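Local coordinates for L-arabinose ABC transporter, periplasmic L-arabinose-binding protein (Burkholderia thailandensis, PDB 4KZK) that binds galactose and probably L-arabinose in the periplasm, presumably delivering sugar to an ABC transporter, at residues F41-P46 / D53-A58. Residues are numbered along the deposited sequence; the frame is centred on the assembly and turned at random.
With GAL (beta-D-galactopyranose), chain B.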
loop_
_atom_site.group_PDB
_atom_site.type_symbol
_atom_site.label_atom_id
_atom_site.label_comp_id
_atom_site.label_asym_id
_atom_site.label_seq_id
_atom_site.Cartn_x
_atom_site.Cartn_y
_atom_site.Cartn_z
ATOM N N PHE A 41 -10.854 -10.088 10.176
ATOM C CA PHE A 41 -10.152 -9.102 9.347
ATOM C C PHE A 41 -8.664 -9.362 9.554
ATOM O O PHE A 41 -8.104 -9.030 10.583
ATOM C CB PHE A 41 -10.529 -7.672 9.730
ATOM C CG PHE A 41 -10.365 -6.667 8.610
ATOM C CD1 PHE A 41 -9.120 -6.406 8.032
ATOM C CD2 PHE A 41 -11.467 -5.983 8.110
ATOM C CE1 PHE A 41 -9.002 -5.476 7.005
ATOM C CE2 PHE A 41 -11.345 -5.050 7.088
ATOM C CZ PHE A 41 -10.090 -4.804 6.524
ATOM N N VAL A 42 -8.069 -10.001 8.560
ATOM C CA VAL A 42 -6.739 -10.611 8.655
ATOM C C VAL A 42 -5.808 -9.800 7.778
ATOM O O VAL A 42 -6.107 -9.585 6.621
ATOM C CB VAL A 42 -6.797 -12.098 8.223
ATOM C CG1 VAL A 42 -5.404 -12.710 8.204
ATOM C CG2 VAL A 42 -7.753 -12.850 9.161
ATOM N N VAL A 43 -4.696 -9.321 8.341
ATOM C CA VAL A 43 -3.779 -8.438 7.611
ATOM C C VAL A 43 -2.337 -8.934 7.577
ATOM O O VAL A 43 -1.829 -9.502 8.549
ATOM C CB VAL A 43 -3.806 -6.990 8.182
ATOM C CG1 VAL A 43 -5.222 -6.432 8.154
ATOM C CG2 VAL A 43 -3.206 -6.917 9.583
ATOM N N LYS A 44 -1.657 -8.695 6.464
ATOM C CA LYS A 44 -0.306 -9.210 6.295
ATOM C C LYS A 44 0.740 -8.548 7.192
ATOM O O LYS A 44 1.745 -9.173 7.535
ATOM C CB LYS A 44 0.142 -9.109 4.831
ATOM C CG LYS A 44 0.131 -7.709 4.265
ATOM C CD LYS A 44 0.624 -7.636 2.820
ATOM C CE LYS A 44 0.685 -6.184 2.367
ATOM N NZ LYS A 44 1.158 -5.966 0.954
ATOM N N GLN A 45 0.533 -7.275 7.550
ATOM C CA GLN A 45 1.599 -6.441 8.143
ATOM C C GLN A 45 1.035 -5.492 9.183
ATOM O O GLN A 45 0.784 -4.312 8.889
ATOM C CB GLN A 45 2.360 -5.648 7.077
ATOM C CG GLN A 45 3.383 -6.485 6.326
ATOM C CD GLN A 45 4.079 -5.686 5.238
ATOM O OE1 GLN A 45 4.552 -4.569 5.486
ATOM N NE2 GLN A 45 4.126 -6.226 4.030
ATOM N N PRO A 46 0.880 -5.964 10.418
ATOM C CA PRO A 46 0.273 -5.096 11.449
ATOM C C PRO A 46 1.144 -3.901 11.844
ATOM O O PRO A 46 0.641 -3.000 12.493
ATOM C CB PRO A 46 0.108 -6.031 12.645
ATOM C CG PRO A 46 1.198 -7.030 12.459
ATOM C CD PRO A 46 1.255 -7.273 10.982
ATOM N N ASP A 53 -5.221 1.319 10.386
ATOM C CA ASP A 53 -6.318 2.202 10.001
ATOM C C ASP A 53 -7.500 1.414 9.466
ATOM O O ASP A 53 -8.651 1.727 9.795
ATOM C CB ASP A 53 -5.890 3.222 8.942
ATOM C CG ASP A 53 -4.909 4.255 9.464
ATOM O OD1 ASP A 53 -4.810 4.474 10.694
ATOM O OD2 ASP A 53 -4.249 4.891 8.628
ATOM N N GLU A 54 -7.237 0.404 8.640
ATOM C CA GLU A 54 -8.329 -0.486 8.206
ATOM C C GLU A 54 -9.046 -1.064 9.404
ATOM O O GLU A 54 -10.288 -1.059 9.438
ATOM C CB GLU A 54 -7.775 -1.614 7.339
ATOM C CG GLU A 54 -7.435 -1.168 5.935
ATOM C CD GLU A 54 -6.994 -2.323 5.055
ATOM O OE1 GLU A 54 -6.711 -3.405 5.579
ATOM O OE2 GLU A 54 -6.925 -2.127 3.812
ATOM N N TRP A 55 -8.284 -1.571 10.372
ATOM C CA TRP A 55 -8.863 -2.164 11.596
ATOM C C TRP A 55 -9.717 -1.192 12.396
ATOM O O TRP A 55 -10.771 -1.583 12.908
ATOM C CB TRP A 55 -7.780 -2.748 12.498
ATOM C CG TRP A 55 -7.342 -4.165 12.145
ATOM C CD1 TRP A 55 -8.027 -5.075 11.381
ATOM C CD2 TRP A 55 -6.185 -4.845 12.633
ATOM N NE1 TRP A 55 -7.347 -6.265 11.342
ATOM C CE2 TRP A 55 -6.209 -6.152 12.099
ATOM C CE3 TRP A 55 -5.131 -4.479 13.469
ATOM C CZ2 TRP A 55 -5.231 -7.083 12.382
ATOM C CZ3 TRP A 55 -4.147 -5.408 13.736
ATOM C CH2 TRP A 55 -4.202 -6.694 13.207
ATOM N N ARG A 56 -9.268 0.049 12.520
ATOM C CA ARG A 56 -9.994 1.040 13.308
ATOM C C ARG A 56 -11.351 1.302 12.653
ATOM O O ARG A 56 -12.378 1.416 13.345
ATOM C CB ARG A 56 -9.176 2.337 13.433
ATOM C CG ARG A 56 -9.938 3.509 14.026
ATOM C CD ARG A 56 -9.006 4.658 14.363
ATOM N NE ARG A 56 -8.349 5.267 13.199
ATOM C CZ ARG A 56 -8.732 6.408 12.595
ATOM N NH1 ARG A 56 -9.807 7.086 12.990
ATOM N NH2 ARG A 56 -8.028 6.870 11.559
ATOM N N PHE A 57 -11.377 1.391 11.330
ATOM C CA PHE A 57 -12.638 1.623 10.613
ATOM C C PHE A 57 -13.523 0.383 10.537
ATOM O O PHE A 57 -14.767 0.494 10.588
ATOM C CB PHE A 57 -12.373 2.249 9.246
ATOM C CG PHE A 57 -11.995 3.682 9.351
ATOM C CD1 PHE A 57 -12.947 4.604 9.754
ATOM C CD2 PHE A 57 -10.705 4.120 9.124
ATOM C CE1 PHE A 57 -12.627 5.934 9.892
ATOM C CE2 PHE A 57 -10.378 5.470 9.269
ATOM C CZ PHE A 57 -11.352 6.375 9.652
ATOM N N ALA A 58 -12.907 -0.794 10.475
ATOM C CA ALA A 58 -13.647 -2.050 10.589
ATOM C C ALA A 58 -14.315 -2.149 11.962
ATOM O O ALA A 58 -15.431 -2.643 12.050
ATOM C CB ALA A 58 -12.754 -3.254 10.344
HETATM C C1 GAL B . -0.875 -2.915 0.238
HETATM C C2 GAL B . 0.284 -2.229 0.957
HETATM C C3 GAL B . -0.298 -1.216 1.952
HETATM C C4 GAL B . -1.256 -0.274 1.229
HETATM C C5 GAL B . -2.335 -1.092 0.543
HETATM C C6 GAL B . -3.291 -0.213 -0.250
HETATM O O1 GAL B . -0.315 -3.752 -0.755
HETATM O O2 GAL B . 1.032 -3.216 1.629
HETATM O O3 GAL B . 0.739 -0.484 2.617
HETATM O O4 GAL B . -0.564 0.547 0.320
HETATM O O5 GAL B . -1.709 -1.957 -0.394
HETATM O O6 GAL B . -4.287 -0.996 -0.887
#
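Trp-55 donates its indole N-H to the backbone carbonyl of Phe-41, NE1 to O 3.0 Å with an N-H...O angle of 157°. The oxygen lies near the indole plane, while NE1 sits well above the carbonyl plane; the bond and the packing on Val-43 together hold the indole against the strand. Its benzene half reaches along to Val-43, whose CG2 lies 3.5 Å from Trp-55 CZ2, and more loosely to the ring of Pro-46. The Phe-41 ring, its CG anti to the backbone N (chi1 -154°), projects toward the helix, its plane turned 76° from that of the indole pyrrole. Phe-41 CD2 rests 3.8 Å from Ala-58 CB; on the other side, Glu-54 OE1 meets the ring edge near its plane, 3.4 Å from Phe-41 CE1. That carboxylate lies beside Asp-123, which hydrogen-bonds the galactose; their closeness would probably raise the pKa of one. Lys-44, extended beyond CG, hydrogen-bonds through NZ to galactose O2 (2.8 Å) and O1 (3.2 Å) and salt-bridges Asp-124. Segments 41-43 and 53-58 run antiparallel within strand 38-43 and helix 49-65, which strand 68-73 completes as a beta-alpha-beta unit; strand 94-98 flanks 38-43 on its other edge, and helix 291-308 packs against the helix.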